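Lipocalin (Argas monolakensis, PDB 3BRN) probably serves to bind biogenic amines, and in this crystal holds serotonin in the pocket of its beta barrel. Local coordinates at residues K62-G66 / Q67-L71; T134-A137 / Q138-G142; H147-Q150 / T151-P155. All coordinates share one frame; numbering follows the deposited sequence.

Interaction 1: K62-G66 / Q67-L71; sequences KLQNG and QMIQL
The terminal amide of Gln64 is the flat group that the isoleucine meets, and two methyls of Ile69 lie over the same face of it. Ile69 CD1 is 4.1 Å from Gln64 OE1, while Ile69 CG2 approaches NE2. Alongside, the extended chain of Lys62 runs the same way as Ile69, with its CG 4.1 Å from Ile69 CD1. The branched isoleucine thus gives one methyl to the lysine methylenes and the amide and the other to the foot of the glutamine. Ile69 CG1 sits between its own N and carbonyl carbon (chi1 65°), which sets it near Lys62 O, and the extended second torsion carries CD1 on along the Lys62 chain.

Leu63 and Met68 occupy the other face of the hairpin as a non-hydrogen-bonded pair. Leu63 CB touches Met68 SD at 4.3 Å, and Leu63 CD1 bends in toward Gln67 N. This apolar face is backed by Tyr42, which Met68 touches, and by Pro154, which packs on Leu63.

Gln64 and Gln67 bind each other twice. Gln64 N reaches Gln67 O at 2.8 Å, and Gln67 N reaches Gln64 O at 2.9 Å. The second donor stands well above the carbonyl plane. Asn65 and Gly66 both have positive phi (55° and 84°), a backbone shape that these two residue types tolerate better than most. Together the four residues form a type I' turn with the familiar Asn-Gly corner, the classic two-residue beta hairpin linking neighbouring antiparallel strands of a lipocalin barrel.

Interaction 2: T134-A137 / Q138-G142; sequences TKFA and QVAGG
A trans first torsion (chi1 176°) places the Phe136 ring beside its own carbonyl carbon and sends it along the helix toward Ala140, one turn later. Ala140 CB consequently lies over one face of the ring, displaced toward the rim, in a CH-pi contact 4.3 Å from the Phe136 centroid. Its nearest ring atom is Phe136 CZ. A side chain as short as alanine's suits this place, since the ring covers it while also reaching Tyr115 and Leu117 of strand 115-120. Ile145 touches both residues from the following loop.

Lys135 starts out in the same way but kinks at chi2 (74°), so that its aliphatic part passes across Val139 and CE comes 3.8 Å from Val139 CG1. Its methylenes give Val139 an apolar neighbour while the ammonium end extends beyond, and both side chains also rest on Val107 of strand 105-109. Val139 CG2 turns back over the backbone, 3.5 Å from Lys135 O.

Four backbone bonds join each residue to the one four places on. Val139 N to Lys135 O, at 3.0 Å, is nearly straight, and Ala140 N to Phe136 O is the shortest at 2.8 Å. Gly141 N still donates to Ala137 O at 3.1 Å, but Gly141 itself leaves the helix with a positive phi (66°), a conformation easy for a residue without a side chain. A water then joins the loosening end, donating to both Ala137 O (2.6 Å) and Gly141 O (2.7 Å), while Ala140 O is taken by Arg143. This is the C-terminal turn of an amphipathic alpha helix lying against the outside of the barrel, a position typical of the helix near the C terminus in lipocalins.

Interaction 3: H147-Q150 / T151-P155; sequences HTWQ and TYCPP
Trp149 and Cys153 meet because each first torsion swings its side chain toward the other. Trp149 CG lies opposite its own N (chi1 172°), which carries the indole over the turn that follows. Cys153 SG takes the position beside its own N (chi1 -74°), so CB and SG both come to the pyrrole part of the indole. Cys153 CB is 3.7 Å from Trp149 CD1, and the sulfur stands obliquely at 4.4 Å from the centroid of the Trp149 five-membered ring. Farther along, the benzene part of the indole is met on the same side by the backbone of Thr151: its CA makes an off-centre CH-pi contact 4.3 Å from the six-membered centroid of Trp149, and its N lies over that face near the rim. A broad flat residue can in this way cover two points of one turn.

The turn itself is type I, from Gln150 to Cys153, closed by Cys153 N donating to Gln150 O at 2.8 Å. The donor arrives above the carbonyl plane, and Cys153 SG is also close to that oxygen, at 3.3 Å. A water accepts from Thr151 N at 3.0 Å. Tyr152 adopts the cramped torsion between its N and carbonyl carbon (chi1 73°), which brings CD1 and CE1 to CB and CG of Gln150, whose chain bends at chi2; its hydroxyl is hydrogen-bonded to Glu39.

Trp149 also meets the ring of Tyr28, and Cys153 forms a disulfide with Cys40. The chemistry therefore implies a covalently fixed turn: the bond to Cys40 limits where the sulfur can go, and the indole lies obliquely against that half-cystine, a dispersive contact that probably adds to the restraint.

From the N terminus, interaction 1 comes first, where the chain reverses between strands 55-64 and 67-78. Much later interaction 2 ends helix 131-140, and after strand 146-147 interaction 3 makes a tight turn near the C terminus. Each is local, so the three follow in series and none nests within or crosses another. In space, interactions 1 and 3 touch: Leu63 CD1 packs 3.5 Å from Pro154 CG, and Met68 lies against the backbone of Pro154 and Pro155, so the C-terminal tail is laid over the hairpin. Interaction 2 lies across the chain's centre from interaction 1, about 29 Å between centres, on the barrel wall of strands 105-109 and 115-120.

Interaction 1: K62-G66 / Q67-L71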
ATOM      1  N   LYS A  62       8.223  -9.624  -0.557  1.00 38.23           N
ATOM      2  CA  LYS A  62       8.654  -9.449   0.805  1.00 38.41           C
ATOM      3  C   LYS A  62      10.091  -9.955   0.865  1.00 40.83           C
ATOM      4  O   LYS A  62      10.581 -10.569  -0.092  1.00 38.22           O
ATOM      5  CB  LYS A  62       7.765 -10.288   1.716  1.00 39.37           C
ATOM      6  CG  LYS A  62       7.935 -11.786   1.514  1.00 50.77           C
ATOM      7  CD  LYS A  62       7.195 -12.559   2.585  1.00 67.11           C
ATOM      8  CE  LYS A  62       6.787 -13.935   2.096  1.00 74.65           C
ATOM      9  NZ  LYS A  62       5.860 -14.587   3.066  1.00 79.00           N
ATOM     10  N   LEU A  63      10.777  -9.647   1.959  1.00 41.85           N
ATOM     11  CA  LEU A  63      12.158 -10.068   2.143  1.00 40.84           C
ATOM     12  C   LEU A  63      12.232 -11.537   2.524  1.00 46.99           C
ATOM     13  O   LEU A  63      11.478 -12.015   3.375  1.00 38.07           O
ATOM     14  CB  LEU A  63      12.843  -9.218   3.210  1.00 37.73           C
ATOM     15  CG  LEU A  63      14.300  -9.572   3.509  1.00 37.12           C
ATOM     16  CD1 LEU A  63      15.120  -9.449   2.231  1.00 39.89           C
ATOM     17  CD2 LEU A  63      14.840  -8.669   4.603  1.00 34.72           C
ATOM     18  N   GLN A  64      13.164 -12.250   1.897  1.00 53.06           N
ATOM     19  CA  GLN A  64      13.319 -13.663   2.167  1.00 54.50           C
ATOM     20  C   GLN A  64      14.766 -13.956   1.812  1.00 51.46           C
ATOM     21  O   GLN A  64      15.192 -13.740   0.679  1.00 51.18           O
ATOM     22  CB  GLN A  64      12.251 -14.473   1.436  1.00 55.21           C
ATOM     23  CG  GLN A  64      11.791 -15.711   2.206  1.00 63.77           C
ATOM     24  CD  GLN A  64      10.830 -16.576   1.407  1.00 64.14           C
ATOM     25  OE1 GLN A  64       9.627 -16.611   1.682  1.00 61.00           O
ATOM     26  NE2 GLN A  64      11.350 -17.242   0.381  1.00 61.96           N
ATOM     27  N   ASN A  65      15.520 -14.401   2.814  1.00 46.31           N
ATOM     28  CA  ASN A  65      16.889 -14.836   2.612  1.00 46.54           C
ATOM     29  C   ASN A  65      17.780 -13.801   1.950  1.00 44.03           C
ATOM     30  O   ASN A  65      18.594 -14.123   1.076  1.00 47.36           O
ATOM     31  CB  ASN A  65      16.848 -16.127   1.794  1.00 49.50           C
ATOM     32  CG  ASN A  65      16.177 -17.264   2.542  1.00 53.88           C
ATOM     33  OD1 ASN A  65      16.504 -17.533   3.701  1.00 56.53           O
ATOM     34  ND2 ASN A  65      15.218 -17.923   1.893  1.00 51.43           N
ATOM     35  N   GLY A  66      17.610 -12.550   2.365  1.00 39.57           N
ATOM     36  CA  GLY A  66      18.436 -11.458   1.872  1.00 43.85           C
ATOM     37  C   GLY A  66      17.944 -10.872   0.562  1.00 46.60           C
ATOM     38  O   GLY A  66      18.429  -9.823   0.129  1.00 48.50           O
ATOM     39  N   GLN A  67      16.931 -11.500  -0.029  1.00 45.46           N
ATOM     40  CA  GLN A  67      16.393 -11.029  -1.306  1.00 49.95           C
ATOM     41  C   GLN A  67      14.897 -10.726  -1.311  1.00 47.68           C
ATOM     42  O   GLN A  67      14.117 -11.359  -0.603  1.00 48.35           O
ATOM     43  CB  GLN A  67      16.735 -12.012  -2.420  1.00 44.49           C
ATOM     44  CG  GLN A  67      18.225 -12.187  -2.625  1.00 54.98           C
ATOM     45  CD  GLN A  67      18.533 -12.979  -3.864  1.00 53.12           C
ATOM     46  OE1 GLN A  67      17.662 -13.929  -4.186  1.00 70.72           O
ATOM     47  NE2 GLN A  67      19.499 -12.692  -4.571  1.00 59.40           N
ATOM     48  N   MET A  68      14.506  -9.754  -2.130  1.00 52.62           N
ATOM     49  CA  MET A  68      13.090  -9.437  -2.334  1.00 48.77           C
ATOM     50  C   MET A  68      12.510 -10.433  -3.330  1.00 49.27           C
ATOM     51  O   MET A  68      12.872 -10.412  -4.511  1.00 50.38           O
ATOM     52  CB  MET A  68      12.939  -8.027  -2.914  1.00 50.06           C
ATOM     53  CG  MET A  68      13.351  -6.894  -1.996  1.00 50.52           C
ATOM     54  SD  MET A  68      12.412  -6.936  -0.458  1.00 46.45           S
ATOM     55  CE  MET A  68      11.742  -5.270  -0.388  1.00 40.08           C
ATOM     56  N   ILE A  69      11.626 -11.313  -2.866  1.00 45.53           N
ATOM     57  CA  ILE A  69      10.982 -12.262  -3.772  1.00 45.03           C
ATOM     58  C   ILE A  69       9.800 -11.612  -4.477  1.00 47.53           C
ATOM     59  O   ILE A  69       9.117 -10.748  -3.904  1.00 45.85           O
ATOM     60  CB  ILE A  69      10.484 -13.530  -3.050  1.00 47.60           C
ATOM     61  CG1 ILE A  69       9.379 -13.174  -2.058  1.00 49.88           C
ATOM     62  CG2 ILE A  69      11.654 -14.295  -2.406  1.00 54.40           C
ATOM     63  CD1 ILE A  69       8.540 -14.355  -1.608  1.00 66.22           C
ATOM     64  N   GLN A  70       9.557 -12.036  -5.715  1.00 44.86           N
ATOM     65  CA  GLN A  70       8.454 -11.502  -6.512  1.00 46.39           C
ATOM     66  C   GLN A  70       7.405 -12.565  -6.776  1.00 48.48           C
ATOM     67  O   GLN A  70       7.721 -13.663  -7.221  1.00 50.60           O
ATOM     68  CB  GLN A  70       8.966 -10.973  -7.845  1.00 45.15           C
ATOM     69  CG  GLN A  70      10.111 -10.001  -7.728  1.00 45.19           C
ATOM     70  CD  GLN A  70      10.609  -9.554  -9.081  1.00 56.77           C
ATOM     71  OE1 GLN A  70       9.796  -9.774 -10.107  1.00 64.29           O
ATOM     72  NE2 GLN A  70      11.723  -9.043  -9.211  1.00 64.88           N
ATOM     73  N   LEU A  71       6.155 -12.233  -6.486  1.00 44.00           N
ATOM     74  CA  LEU A  71       5.025 -13.098  -6.777  1.00 41.65           C
ATOM     75  C   LEU A  71       4.026 -12.231  -7.545  1.00 43.90           C
ATOM     76  O   LEU A  71       4.219 -11.020  -7.644  1.00 43.86           O
ATOM     77  CB  LEU A  71       4.397 -13.603  -5.474  1.00 42.18           C
ATOM     78  CG  LEU A  71       5.367 -14.357  -4.555  1.00 51.96           C
ATOM     79  CD1 LEU A  71       4.695 -14.771  -3.263  1.00 46.62           C
ATOM     80  CD2 LEU A  71       5.909 -15.574  -5.273  1.00 60.81           C
TER

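Interaction 2: T134-A137 / Q138-G142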
ATOM      1  N   THR A 134      -0.703  11.715   9.405  1.00 35.65           N
ATOM      2  CA  THR A 134      -1.834  12.280  10.118  1.00 30.60           C
ATOM      3  C   THR A 134      -3.090  11.420   9.977  1.00 34.18           C
ATOM      4  O   THR A 134      -3.885  11.318  10.909  1.00 33.48           O
ATOM      5  CB  THR A 134      -2.144  13.720   9.650  1.00 33.51           C
ATOM      6  OG1 THR A 134      -0.977  14.539   9.800  1.00 38.05           O
ATOM      7  CG2 THR A 134      -3.281  14.310  10.458  1.00 33.65           C
ATOM      8  N   LYS A 135      -3.326  10.892   8.781  1.00 29.53           N
ATOM      9  CA  LYS A 135      -4.550  10.136   8.524  1.00 30.07           C
ATOM     10  C   LYS A 135      -4.450   8.772   9.190  1.00 28.73           C
ATOM     11  O   LYS A 135      -5.419   8.270   9.774  1.00 29.01           O
ATOM     12  CB  LYS A 135      -4.786   9.989   7.017  1.00 27.49           C
ATOM     13  CG  LYS A 135      -5.939   9.067   6.636  1.00 34.69           C
ATOM     14  CD  LYS A 135      -7.291   9.721   6.899  1.00 31.29           C
ATOM     15  CE  LYS A 135      -8.426   8.731   6.607  1.00 32.53           C
ATOM     16  NZ  LYS A 135      -9.745   9.442   6.723  1.00 28.86           N
ATOM     17  N   PHE A 136      -3.283   8.151   9.059  1.00 27.99           N
ATOM     18  CA  PHE A 136      -3.083   6.826   9.641  1.00 28.47           C
ATOM     19  C   PHE A 136      -3.244   6.888  11.164  1.00 28.00           C
ATOM     20  O   PHE A 136      -3.942   6.048  11.764  1.00 31.35           O
ATOM     21  CB  PHE A 136      -1.712   6.252   9.220  1.00 29.65           C
ATOM     22  CG  PHE A 136      -1.392   4.922   9.858  1.00 31.89           C
ATOM     23  CD1 PHE A 136      -2.011   3.764   9.409  1.00 31.60           C
ATOM     24  CD2 PHE A 136      -0.575   4.852  10.977  1.00 32.00           C
ATOM     25  CE1 PHE A 136      -1.774   2.529  10.021  1.00 30.54           C
ATOM     26  CE2 PHE A 136      -0.336   3.623  11.606  1.00 36.44           C
ATOM     27  CZ  PHE A 136      -0.944   2.462  11.110  1.00 28.30           C
ATOM     28  N   ALA A 137      -2.695   7.930  11.773  1.00 36.24           N
ATOM     29  CA  ALA A 137      -2.880   8.162  13.215  1.00 37.86           C
ATOM     30  C   ALA A 137      -4.344   8.314  13.577  1.00 40.09           C
ATOM     31  O   ALA A 137      -4.799   7.751  14.573  1.00 40.43           O
ATOM     32  CB  ALA A 137      -2.083   9.385  13.695  1.00 38.14           C
ATOM     33  N   GLN A 138      -5.099   9.056  12.767  1.00 41.17           N
ATOM     34  CA  GLN A 138      -6.531   9.195  13.033  1.00 37.60           C
ATOM     35  C   GLN A 138      -7.266   7.871  13.057  1.00 36.29           C
ATOM     36  O   GLN A 138      -8.065   7.631  13.952  1.00 39.92           O
ATOM     37  CB  GLN A 138      -7.209  10.155  12.050  1.00 36.16           C
ATOM     38  CG  GLN A 138      -7.340  11.558  12.583  1.00 47.01           C
ATOM     39  CD  GLN A 138      -7.946  12.519  11.577  1.00 61.31           C
ATOM     40  OE1 GLN A 138      -8.869  12.020  10.758  1.00 65.72           O
ATOM     41  NE2 GLN A 138      -7.542  13.681  11.494  1.00 42.68           N
ATOM     42  N   VAL A 139      -7.153   7.100  11.979  1.00 36.60           N
ATOM     43  CA  VAL A 139      -7.906   5.856  11.881  1.00 34.55           C
ATOM     44  C   VAL A 139      -7.394   4.748  12.791  1.00 37.17           C
ATOM     45  O   VAL A 139      -8.162   3.902  13.233  1.00 44.84           O
ATOM     46  CB  VAL A 139      -8.048   5.350  10.423  1.00 35.49           C
ATOM     47  CG1 VAL A 139      -8.791   6.380   9.596  1.00 31.26           C
ATOM     48  CG2 VAL A 139      -6.656   5.016   9.785  1.00 35.84           C
ATOM     49  N   ALA A 140      -6.098   4.754  13.068  1.00 35.40           N
ATOM     50  CA  ALA A 140      -5.485   3.697  13.861  1.00 41.83           C
ATOM     51  C   ALA A 140      -5.889   3.872  15.313  1.00 42.07           C
ATOM     52  O   ALA A 140      -6.102   2.890  16.029  1.00 41.03           O
ATOM     53  CB  ALA A 140      -3.968   3.729  13.722  1.00 42.49           C
ATOM     54  N   GLY A 141      -5.990   5.128  15.739  1.00 38.00           N
ATOM     55  CA  GLY A 141      -6.442   5.443  17.091  1.00 46.97           C
ATOM     56  C   GLY A 141      -5.434   4.933  18.097  1.00 42.62           C
ATOM     57  O   GLY A 141      -4.226   5.052  17.884  1.00 44.68           O
ATOM     58  N   GLY A 142      -5.925   4.232  19.112  1.00 41.45           N
ATOM     59  CA  GLY A 142      -5.058   3.700  20.170  1.00 46.02           C
ATOM     60  C   GLY A 142      -4.651   2.249  19.932  1.00 44.05           C
ATOM     61  O   GLY A 142      -4.115   1.592  20.819  1.00 43.54           O
TER
HETATM   62  O   HOH W   1      -3.057   6.906  16.368  1.00 34.91           O

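Interaction 3: H147-Q150 / T151-P155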
ATOM      1  N   HIS A 147       5.482  -1.868  12.696  1.00 37.38           N
ATOM      2  CA  HIS A 147       6.313  -1.220  11.734  1.00 39.52           C
ATOM      3  C   HIS A 147       7.002  -2.177  10.788  1.00 41.07           C
ATOM      4  O   HIS A 147       7.978  -2.763  11.137  1.00 44.19           O
ATOM      5  CB  HIS A 147       7.299  -0.332  12.435  1.00 36.53           C
ATOM      6  CG  HIS A 147       6.653   0.658  13.321  1.00 38.21           C
ATOM      7  ND1 HIS A 147       6.459   1.959  12.952  1.00 35.58           N
ATOM      8  CD2 HIS A 147       6.095   0.523  14.533  1.00 37.53           C
ATOM      9  CE1 HIS A 147       5.838   2.596  13.912  1.00 46.17           C
ATOM     10  NE2 HIS A 147       5.597   1.742  14.882  1.00 57.55           N
ATOM     11  N   THR A 148       6.472  -2.319   9.589  1.00 38.94           N
ATOM     12  CA  THR A 148       6.769  -3.452   8.722  1.00 36.46           C
ATOM     13  C   THR A 148       8.002  -3.236   7.861  1.00 36.41           C
ATOM     14  O   THR A 148       8.528  -4.183   7.295  1.00 41.30           O
ATOM     15  CB  THR A 148       5.570  -3.747   7.792  1.00 44.07           C
ATOM     16  OG1 THR A 148       4.499  -4.296   8.562  1.00 50.19           O
ATOM     17  CG2 THR A 148       5.966  -4.742   6.692  1.00 39.38           C
ATOM     18  N   TRP A 149       8.260  -1.978   7.537  1.00 38.01           N
ATOM     19  CA  TRP A 149       9.446  -1.590   6.789  1.00 37.04           C
ATOM     20  C   TRP A 149      10.498  -1.154   7.776  1.00 36.95           C
ATOM     21  O   TRP A 149      10.172  -0.572   8.814  1.00 35.91           O
ATOM     22  CB  TRP A 149       9.149  -0.421   5.860  1.00 34.39           C
ATOM     23  CG  TRP A 149      10.400   0.130   5.217  1.00 35.61           C
ATOM     24  CD1 TRP A 149      11.067  -0.392   4.142  1.00 34.49           C
ATOM     25  CD2 TRP A 149      11.166   1.266   5.651  1.00 30.05           C
ATOM     26  NE1 TRP A 149      12.181   0.374   3.861  1.00 33.03           N
ATOM     27  CE2 TRP A 149      12.252   1.402   4.764  1.00 37.07           C
ATOM     28  CE3 TRP A 149      11.020   2.196   6.685  1.00 39.05           C
ATOM     29  CZ2 TRP A 149      13.157   2.446   4.857  1.00 36.79           C
ATOM     30  CZ3 TRP A 149      11.951   3.205   6.802  1.00 39.97           C
ATOM     31  CH2 TRP A 149      13.021   3.305   5.913  1.00 31.19           C
ATOM     32  N   GLN A 150      11.736  -1.552   7.502  1.00 36.05           N
ATOM     33  CA  GLN A 150      12.892  -1.137   8.273  1.00 33.70           C
ATOM     34  C   GLN A 150      13.981  -0.712   7.305  1.00 29.48           C
ATOM     35  O   GLN A 150      13.985  -1.114   6.151  1.00 27.56           O
ATOM     36  CB  GLN A 150      13.407  -2.280   9.156  1.00 40.30           C
ATOM     37  CG  GLN A 150      12.563  -2.520  10.388  1.00 39.85           C
ATOM     38  CD  GLN A 150      12.286  -1.231  11.136  1.00 55.47           C
ATOM     39  OE1 GLN A 150      13.348  -0.545  11.540  1.00 57.50           O
ATOM     40  NE2 GLN A 150      11.135  -0.804  11.255  1.00 52.25           N
ATOM     41  N   THR A 151      14.828   0.196   7.752  1.00 29.49           N
ATOM     42  CA  THR A 151      15.887   0.744   6.920  1.00 37.27           C
ATOM     43  C   THR A 151      16.795  -0.320   6.290  1.00 38.45           C
ATOM     44  O   THR A 151      17.452  -0.061   5.273  1.00 38.49           O
ATOM     45  CB  THR A 151      16.713   1.756   7.730  1.00 33.84           C
ATOM     46  OG1 THR A 151      17.658   2.398   6.874  1.00 58.60           O
ATOM     47  CG2 THR A 151      17.437   1.069   8.858  1.00 40.37           C
ATOM     48  N   TYR A 152      16.812  -1.519   6.874  1.00 39.76           N
ATOM     49  CA  TYR A 152      17.608  -2.635   6.350  1.00 39.37           C
ATOM     50  C   TYR A 152      16.922  -3.357   5.196  1.00 39.44           C
ATOM     51  O   TYR A 152      17.506  -4.265   4.602  1.00 38.93           O
ATOM     52  CB  TYR A 152      17.926  -3.652   7.456  1.00 41.69           C
ATOM     53  CG  TYR A 152      16.728  -4.485   7.879  1.00 51.27           C
ATOM     54  CD1 TYR A 152      16.024  -4.191   9.043  1.00 57.32           C
ATOM     55  CD2 TYR A 152      16.258  -5.518   7.075  1.00 50.88           C
ATOM     56  CE1 TYR A 152      14.909  -4.926   9.413  1.00 56.43           C
ATOM     57  CE2 TYR A 152      15.119  -6.240   7.420  1.00 54.67           C
ATOM     58  CZ  TYR A 152      14.451  -5.942   8.591  1.00 60.23           C
ATOM     59  OH  TYR A 152      13.338  -6.678   8.955  1.00 58.83           O
ATOM     60  N   CYS A 153      15.661  -3.017   4.925  1.00 36.06           N
ATOM     61  CA  CYS A 153      14.937  -3.631   3.810  1.00 39.57           C
ATOM     62  C   CYS A 153      15.649  -3.353   2.482  1.00 38.10           C
ATOM     63  O   CYS A 153      16.008  -2.216   2.198  1.00 38.32           O
ATOM     64  CB  CYS A 153      13.494  -3.095   3.738  1.00 40.15           C
ATOM     65  SG  CYS A 153      12.355  -3.720   5.022  1.00 46.61           S
ATOM     66  N   PRO A 154      15.810  -4.382   1.635  1.00 38.94           N
ATOM     67  CA  PRO A 154      16.414  -4.102   0.335  1.00 44.10           C
ATOM     68  C   PRO A 154      15.560  -3.124  -0.483  1.00 46.93           C
ATOM     69  O   PRO A 154      14.417  -2.838  -0.104  1.00 51.16           O
ATOM     70  CB  PRO A 154      16.458  -5.481  -0.346  1.00 43.42           C
ATOM     71  CG  PRO A 154      16.298  -6.478   0.761  1.00 43.18           C
ATOM     72  CD  PRO A 154      15.427  -5.796   1.781  1.00 35.33           C
ATOM     73  N   PRO A 155      16.150  -2.522  -1.528  1.00 47.69           N
ATOM     74  CA  PRO A 155      15.397  -1.662  -2.442  1.00 46.06           C
ATOM     75  C   PRO A 155      14.425  -2.512  -3.242  1.00 42.37           C
ATOM     76  O   PRO A 155      14.579  -3.732  -3.296  1.00 42.44           O
ATOM     77  CB  PRO A 155      16.481  -1.097  -3.371  1.00 47.10           C
ATOM     78  CG  PRO A 155      17.775  -1.337  -2.665  1.00 48.02           C
ATOM     79  CD  PRO A 155      17.572  -2.603  -1.900  1.00 46.45           C
TER
HETATM   80  O   HOH W   2      14.382   1.366  10.516  1.00 38.26           O